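Local coordinates for glycosyltransferase (Streptomyces viridochromogenes, PDB 2IUY), which acts in avilamycin A biosynthesis as a retaining glycosyltransferase of family GT4, probably moving a sugar from a nucleotide-linked donor onto its acceptor, at residues Ser109-Thr114 with Arg128-His133; Trp250-Ala255 with Asn273-Glu278; Pro141-Pro146 with Ala325-Glu330. All blocks are in the same frame, centred on the assembly; numbering follows the deposited sequence.

Interaction 1. Residues Ser109-Thr114 with Arg128-His133; sequences SSHHFT and RAQRAH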
# COMPACT_ATOMS: atom_id res chain seq x y z
N SER A 109 2.98 8.45 13.36
CA SER A 109 2.42 8.44 11.98
C SER A 109 3.04 7.35 11.14
O SER A 109 4.21 7.06 11.32
CB SER A 109 2.66 9.82 11.28
OG SER A 109 2.12 10.90 12.05
N SER A 110 2.30 6.80 10.19
CA SER A 110 2.91 6.09 9.04
C SER A 110 2.73 7.03 7.84
O SER A 110 1.61 7.33 7.44
CB SER A 110 2.21 4.77 8.72
OG SER A 110 2.37 3.78 9.71
N HIS A 111 3.84 7.47 7.29
CA HIS A 111 3.85 8.25 6.06
C HIS A 111 3.68 7.43 4.79
O HIS A 111 4.50 6.58 4.48
CB HIS A 111 5.12 9.10 5.98
CG HIS A 111 4.92 10.32 5.13
ND1 HIS A 111 3.82 11.14 5.26
CD2 HIS A 111 5.64 10.82 4.09
CE1 HIS A 111 3.87 12.10 4.36
NE2 HIS A 111 4.97 11.92 3.63
N HIS A 112 2.61 7.73 4.07
CA HIS A 112 2.30 7.02 2.83
C HIS A 112 2.47 7.89 1.57
O HIS A 112 1.89 7.59 0.50
CB HIS A 112 0.87 6.48 2.92
CG HIS A 112 0.67 5.57 4.11
ND1 HIS A 112 1.43 4.43 4.31
CD2 HIS A 112 -0.21 5.61 5.14
CE1 HIS A 112 1.05 3.83 5.42
NE2 HIS A 112 0.04 4.51 5.93
N PHE A 113 3.24 8.98 1.68
CA PHE A 113 3.31 9.94 0.55
C PHE A 113 4.74 10.24 0.09
O PHE A 113 5.68 10.11 0.86
CB PHE A 113 2.52 11.23 0.89
CG PHE A 113 1.08 11.00 1.08
CD1 PHE A 113 0.23 10.91 -0.01
CD2 PHE A 113 0.54 10.82 2.35
CE1 PHE A 113 -1.14 10.65 0.15
CE2 PHE A 113 -0.81 10.60 2.53
CZ PHE A 113 -1.65 10.50 1.44
N THR A 114 4.90 10.61 -1.19
CA THR A 114 6.19 11.04 -1.74
C THR A 114 6.62 12.42 -1.20
O THR A 114 7.78 12.82 -1.26
CB THR A 114 6.11 11.07 -3.27
OG1 THR A 114 7.42 11.10 -3.81
CG2 THR A 114 5.33 12.28 -3.77
N ARG A 128 13.43 3.03 3.20
CA ARG A 128 14.61 3.93 3.27
C ARG A 128 14.60 5.03 2.19
O ARG A 128 14.95 6.14 2.48
CB ARG A 128 15.92 3.14 3.12
CG ARG A 128 16.28 2.25 4.33
CD ARG A 128 17.67 1.51 4.10
NE ARG A 128 17.55 0.21 3.41
CZ ARG A 128 17.91 -0.05 2.14
NH1 ARG A 128 18.41 0.91 1.33
NH2 ARG A 128 17.76 -1.29 1.66
N ALA A 129 14.24 4.69 0.94
CA ALA A 129 14.20 5.68 -0.16
C ALA A 129 13.20 6.77 0.17
O ALA A 129 13.52 7.94 0.07
CB ALA A 129 13.84 5.01 -1.47
N GLN A 130 12.02 6.40 0.65
CA GLN A 130 11.04 7.41 1.08
C GLN A 130 11.58 8.24 2.25
O GLN A 130 11.54 9.47 2.21
CB GLN A 130 9.74 6.75 1.49
CG GLN A 130 8.61 7.69 1.74
CD GLN A 130 7.61 7.14 2.72
OE1 GLN A 130 7.92 6.19 3.43
NE2 GLN A 130 6.42 7.73 2.77
N ARG A 131 12.04 7.59 3.31
CA ARG A 131 12.58 8.33 4.46
C ARG A 131 13.61 9.41 4.02
O ARG A 131 13.54 10.57 4.45
CB ARG A 131 13.21 7.39 5.50
CG ARG A 131 13.79 8.20 6.72
CD ARG A 131 14.38 7.31 7.80
NE ARG A 131 15.49 6.55 7.24
CZ ARG A 131 16.20 5.65 7.90
NH1 ARG A 131 15.92 5.36 9.19
NH2 ARG A 131 17.18 5.01 7.26
N ALA A 132 14.57 9.02 3.19
CA ALA A 132 15.59 9.92 2.62
C ALA A 132 14.97 11.12 1.82
O ALA A 132 15.32 12.29 2.03
CB ALA A 132 16.50 9.08 1.70
N HIS A 133 14.05 10.77 0.91
CA HIS A 133 13.37 11.65 0.04
C HIS A 133 12.52 12.66 0.82
O HIS A 133 12.38 13.86 0.43
CB HIS A 133 12.49 10.76 -0.88
CG HIS A 133 11.76 11.52 -1.94
ND1 HIS A 133 12.39 12.04 -3.06
CD2 HIS A 133 10.45 11.86 -2.05
CE1 HIS A 133 11.50 12.67 -3.80
NE2 HIS A 133 10.32 12.57 -3.22
O HOH W 1 8.26 13.82 -4.59
O HOH W 2 9.70 14.56 -0.52
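Gln130 reaches out of helix 128-133 to the chain around the end of strand 106-111, and its amide nitrogen makes the main grip. CG stands anti to the backbone N (chi1 -171°) and the chain beyond it is extended, which carries the carboxamide clear of the helix and up to the backbone of His111 and Phe113. There NE2 spends both hydrogens on carbonyls two residues apart, 2.8 Å to His111 O and 3.1 Å to Phe113 O. Both bonds are nearly straight and both acceptors lie in the amide plane, yet the carbonyls are met differently: NE2 sits above the plane of the His111 carbonyl, 71° out of it, but is tilted only 35° from that of Phe113. The amide also runs almost parallel to the His111 imidazole, whose CD2 is 3.4 Å from Gln130 NE2; that ring sends its own NE2 to Thr115 O. Gln130 OE1 takes a hydrogen bond from Ser126 N, which settles which way round the amide sits.

Three residues on, His133 turns the edge of its ring to Thr114, with CD2 2.9 Å from Thr114 O and close to the ring plane. One water joins His133 NE2 (2.8 Å) to Thr114 OG1 (3.0 Å), a hydroxyl that also meets Cys251 N. A second water donates to both Thr114 O and His133 O.

This links the first parallel sheet to the helix after strand 123-125, near the UDP site. The contact is almost wholly polar: one buried amide, fully engaged, holds the His111-Phe113 backbone, and two waters complete it at Thr114 and His133.

Interaction 2. Residues Trp250-Ala255 with Asn273-Glu278; sequences WCEPGA and NGCLAE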
# COMPACT_ATOMS: atom_id res chain seq x y z
N TRP A 250 8.80 11.87 -8.39
CA TRP A 250 8.04 10.78 -7.78
C TRP A 250 9.00 9.72 -7.15
O TRP A 250 9.98 9.28 -7.75
CB TRP A 250 7.06 10.13 -8.79
CG TRP A 250 6.26 9.00 -8.12
CD1 TRP A 250 6.52 7.66 -8.17
CD2 TRP A 250 5.11 9.15 -7.27
NE1 TRP A 250 5.60 6.98 -7.44
CE2 TRP A 250 4.73 7.86 -6.86
CE3 TRP A 250 4.35 10.24 -6.86
CZ2 TRP A 250 3.62 7.62 -6.02
CZ3 TRP A 250 3.22 10.01 -6.04
CH2 TRP A 250 2.87 8.70 -5.64
N CYS A 251 8.67 9.32 -5.93
CA CYS A 251 9.44 8.30 -5.22
C CYS A 251 8.42 7.37 -4.54
O CYS A 251 7.78 7.78 -3.56
CB CYS A 251 10.33 8.98 -4.18
SG CYS A 251 11.30 7.91 -3.07
N GLU A 252 8.23 6.16 -5.07
CA GLU A 252 7.13 5.26 -4.60
C GLU A 252 7.34 5.04 -3.09
O GLU A 252 8.39 4.60 -2.70
CB GLU A 252 7.12 3.94 -5.38
CG GLU A 252 5.86 3.06 -5.14
CD GLU A 252 4.61 3.73 -5.60
OE1 GLU A 252 4.58 4.25 -6.73
OE2 GLU A 252 3.64 3.80 -4.83
N PRO A 253 6.40 5.50 -2.23
CA PRO A 253 6.64 5.30 -0.78
C PRO A 253 6.76 3.87 -0.25
O PRO A 253 7.75 3.57 0.49
CB PRO A 253 5.47 6.04 -0.10
CG PRO A 253 4.87 6.91 -1.15
CD PRO A 253 5.23 6.35 -2.50
N GLY A 254 5.81 3.00 -0.63
CA GLY A 254 5.72 1.66 -0.09
C GLY A 254 5.13 0.57 -0.98
O GLY A 254 5.40 -0.63 -0.74
N ALA A 255 4.35 0.95 -2.00
CA ALA A 255 3.88 0.01 -3.03
C ALA A 255 3.21 -1.24 -2.46
O ALA A 255 3.75 -2.34 -2.50
CB ALA A 255 5.01 -0.38 -4.01
N ASN A 273 12.28 2.35 -8.69
CA ASN A 273 11.76 3.59 -8.12
C ASN A 273 11.40 3.53 -6.65
O ASN A 273 10.62 2.63 -6.22
CB ASN A 273 10.53 4.07 -8.89
CG ASN A 273 10.12 5.45 -8.48
OD1 ASN A 273 9.21 5.64 -7.63
ND2 ASN A 273 10.84 6.45 -9.01
N GLY A 274 11.93 4.49 -5.87
CA GLY A 274 11.52 4.63 -4.47
C GLY A 274 11.71 3.32 -3.71
O GLY A 274 12.72 2.67 -3.84
N CYS A 275 10.67 2.89 -3.03
CA CYS A 275 10.69 1.63 -2.26
C CYS A 275 10.90 0.38 -3.12
O CYS A 275 11.31 -0.68 -2.61
CB CYS A 275 9.38 1.51 -1.49
SG CYS A 275 7.94 1.06 -2.50
N LEU A 276 10.58 0.45 -4.41
CA LEU A 276 10.67 -0.75 -5.25
C LEU A 276 12.05 -1.42 -5.28
O LEU A 276 12.17 -2.65 -5.27
CB LEU A 276 10.15 -0.46 -6.65
CG LEU A 276 8.68 0.01 -6.63
CD1 LEU A 276 8.29 0.46 -8.04
CD2 LEU A 276 7.71 -1.09 -6.12
N ALA A 277 13.10 -0.61 -5.33
CA ALA A 277 14.48 -1.13 -5.24
C ALA A 277 14.69 -2.06 -4.01
O ALA A 277 15.50 -2.98 -4.05
CB ALA A 277 15.49 0.07 -5.23
N GLU A 278 13.94 -1.80 -2.95
CA GLU A 278 14.12 -2.47 -1.63
C GLU A 278 13.32 -3.75 -1.50
O GLU A 278 13.78 -4.72 -0.87
CB GLU A 278 13.74 -1.49 -0.49
CG GLU A 278 14.79 -0.35 -0.24
CD GLU A 278 14.23 0.81 0.61
OE1 GLU A 278 13.75 0.56 1.72
OE2 GLU A 278 14.23 1.96 0.14
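With chi1 at -170°, the Asn273 side chain extends away from its own N and lays its amide against the backbone of Trp250 and Glu252; Cys275 turns SG between its N and carbonyl carbon (chi1 75°), facing Gly254. The Asn273 amide bonds twice across the contact. ND2 donates to Trp250 O at 3.2 Å, from above that carbonyl's plane, and also bonds to Tyr289 OH, while OD1 receives Glu252 N at 2.8 Å. Glu252 O in turn accepts Cys275 N at 2.9 Å, and both peptide ends of Glu252 are therefore fixed by the other segment. Asn273 to Leu276 is a type II' turn in which Gly274, at positive phi (55°), brings its CA close against the backbone of Cys251 and Glu252. Beyond it, Cys275 SG lies 3.2 Å from Gly254 C, and Ala255 CB packs tightly on Leu276 CD2 at 3.5 Å.

The Glu252 carboxylate leads away from this turn. Trp250 NE1 bonds to Glu252 OE1 at 3.0 Å, Ser239 shares that oxygen, and OE2 forms a salt bridge with the UDP-binding Lys175. Glu252 and the UDP-binding Glu260 have the spacing of the E-X7-E motif of retaining GT4 enzymes.

In the fold, the turn after strand 268-270 braces the loop leading into helix 256-263, while helix 128-133 closes over Cys251 and Pro253 through His133 and Gln130.

Interaction 3. Residues Pro141-Pro146 with Ala325-Glu330; sequences PVIPIP and AERYVE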
# COMPACT_ATOMS: atom_id res chain seq x y z
N PRO A 141 12.02 5.36 12.28
CA PRO A 141 11.88 3.96 11.89
C PRO A 141 11.40 3.80 10.46
O PRO A 141 10.62 4.63 9.95
CB PRO A 141 10.79 3.41 12.85
CG PRO A 141 10.68 4.43 13.94
CD PRO A 141 11.06 5.74 13.34
N VAL A 142 11.90 2.76 9.82
CA VAL A 142 11.45 2.35 8.54
C VAL A 142 10.74 1.02 8.76
O VAL A 142 11.33 0.05 9.27
CB VAL A 142 12.61 2.25 7.53
CG1 VAL A 142 12.15 1.53 6.31
CG2 VAL A 142 13.11 3.64 7.17
N ILE A 143 9.44 0.99 8.43
CA ILE A 143 8.65 -0.18 8.68
C ILE A 143 7.78 -0.37 7.45
O ILE A 143 6.94 0.46 7.18
CB ILE A 143 7.76 -0.09 10.00
CG1 ILE A 143 8.60 0.12 11.27
CG2 ILE A 143 6.97 -1.36 10.17
CD1 ILE A 143 7.73 0.40 12.53
N PRO A 144 8.03 -1.45 6.67
CA PRO A 144 7.35 -1.57 5.37
C PRO A 144 5.88 -1.92 5.52
O PRO A 144 5.41 -2.19 6.66
CB PRO A 144 8.18 -2.67 4.67
CG PRO A 144 8.67 -3.54 5.79
CD PRO A 144 8.99 -2.56 6.90
N ILE A 145 5.15 -1.88 4.39
CA ILE A 145 3.70 -2.18 4.37
C ILE A 145 3.45 -3.65 4.75
O ILE A 145 4.11 -4.56 4.22
CB ILE A 145 3.06 -1.83 3.03
CG1 ILE A 145 3.10 -0.30 2.77
CG2 ILE A 145 1.68 -2.39 2.92
CD1 ILE A 145 2.77 0.05 1.31
N PRO A 146 2.52 -3.87 5.71
CA PRO A 146 2.14 -5.20 6.16
C PRO A 146 1.09 -5.82 5.26
O PRO A 146 0.34 -5.12 4.57
CB PRO A 146 1.51 -4.92 7.54
CG PRO A 146 0.88 -3.59 7.42
CD PRO A 146 1.81 -2.81 6.46
N ALA A 325 3.04 -5.41 12.75
CA ALA A 325 2.34 -4.85 13.90
C ALA A 325 3.22 -4.81 15.16
O ALA A 325 3.16 -3.86 15.91
CB ALA A 325 1.02 -5.59 14.17
N GLU A 326 4.00 -5.85 15.41
CA GLU A 326 4.82 -5.86 16.62
C GLU A 326 5.96 -4.85 16.50
O GLU A 326 6.30 -4.21 17.44
CB GLU A 326 5.26 -7.30 17.04
CG GLU A 326 6.34 -7.97 16.23
CD GLU A 326 6.53 -9.48 16.58
OE1 GLU A 326 5.81 -9.98 17.50
OE2 GLU A 326 7.37 -10.16 15.92
N ARG A 327 6.45 -4.63 15.29
CA ARG A 327 7.36 -3.51 15.04
C ARG A 327 6.77 -2.14 15.37
O ARG A 327 7.42 -1.32 16.03
CB ARG A 327 7.95 -3.56 13.60
CG ARG A 327 9.00 -4.66 13.52
CD ARG A 327 9.33 -4.97 12.12
NE ARG A 327 10.07 -3.87 11.46
CZ ARG A 327 10.61 -3.99 10.25
NH1 ARG A 327 10.53 -5.16 9.59
NH2 ARG A 327 11.27 -2.96 9.71
N TYR A 328 5.55 -1.89 14.93
CA TYR A 328 4.87 -0.68 15.39
C TYR A 328 4.67 -0.54 16.90
O TYR A 328 4.92 0.53 17.43
CB TYR A 328 3.52 -0.51 14.67
CG TYR A 328 3.70 0.06 13.31
CD1 TYR A 328 4.17 1.36 13.15
CD2 TYR A 328 3.42 -0.71 12.15
CE1 TYR A 328 4.30 1.93 11.89
CE2 TYR A 328 3.57 -0.16 10.89
CZ TYR A 328 4.00 1.17 10.78
OH TYR A 328 4.19 1.75 9.57
N VAL A 329 4.23 -1.61 17.58
CA VAL A 329 4.05 -1.59 19.03
C VAL A 329 5.35 -1.22 19.72
O VAL A 329 5.35 -0.44 20.68
CB VAL A 329 3.49 -2.95 19.55
CG1 VAL A 329 3.45 -3.00 21.10
CG2 VAL A 329 2.08 -3.20 18.97
N GLU A 330 6.47 -1.76 19.24
CA GLU A 330 7.78 -1.41 19.77
C GLU A 330 7.98 0.11 19.70
O GLU A 330 8.44 0.69 20.67
CB GLU A 330 8.92 -2.18 19.03
CG GLU A 330 10.34 -1.94 19.58
CD GLU A 330 11.47 -2.48 18.68
OE1 GLU A 330 11.21 -2.94 17.53
OE2 GLU A 330 12.65 -2.42 19.15
O HOH W 3 5.85 3.14 8.13
O HOH W 4 3.85 0.14 7.46
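Val142 offers its carbonyl to Arg327, whose NH2 comes within 3.0 Å of Val142 O; the acceptor lies at the edge of the guanidinium, near its plane, but the N-H points poorly and the hydrogen bond is weak. A bend at chi3 (69°) turns the guanidinium toward Val142 O and Pro144.

Ile143 carries the contact. Its CG1 is anti to the carbonyl carbon (chi1 -59°), which puts CG2 opposite the backbone N, and with both set this way the two branches come down on the same tyrosine. CD1 makes a CH-pi contact over the face of Tyr328, 3.9 Å from the ring centroid and 18° off the normal. CG2 lies over the same face, nearer the CE2 edge, 3.7 Å from Tyr328 CE2, and also over one face of the Arg327 guanidinium. The isoleucine is thus wedged between an aromatic face and a cationic one, and its backbone is hydrogen-bonded to that of Tyr125 in strand 123-125.

Pro144 follows, its CD 3.6 Å from Arg327 NH2 and approaching the guanidinium obliquely. The carbonyls here are reached through water. One water donates to Ile143 O and lies 2.6 Å from Tyr328 OH; another donates to Pro144 O at 2.9 Å and is 2.7 Å from Tyr328 OH, near the ring plane. The phenol oxygen also bonds to Ser110 OG, so it has two waters and a serine as partners while the ring face carries Ile143.

Last, Pro146 packs on Ile324 and on Val35 of helix 31-45. A C-terminal helix, here 321-336, that returns to pack on the N-terminal domain, next to the chain passing to the second domain, is characteristic of GT-B glycosyltransferases.

In the fold
From the N terminus, interaction 1 closes first: a short loop, holding strand 123-125, between strand 106-111 of the first parallel sheet and helix 128-133. Residues 141-146 then open the long loop that interaction 3 closes at helix 321-336, and it takes in the whole second sheet. Interaction 2 is nested inside it, closing round helix 256-263 and strand 268-270; interaction 1 precedes both in series. Interaction 1 belongs to the first Rossmann-like domain and interaction 2 to the second, and they are joined where Glu278 accepts the backbone nitrogens of Arg128 and Ala129. Ile145 packing on Gly254 links interactions 2 and 3, while interaction 3 brings the C-terminal helix back to the first domain.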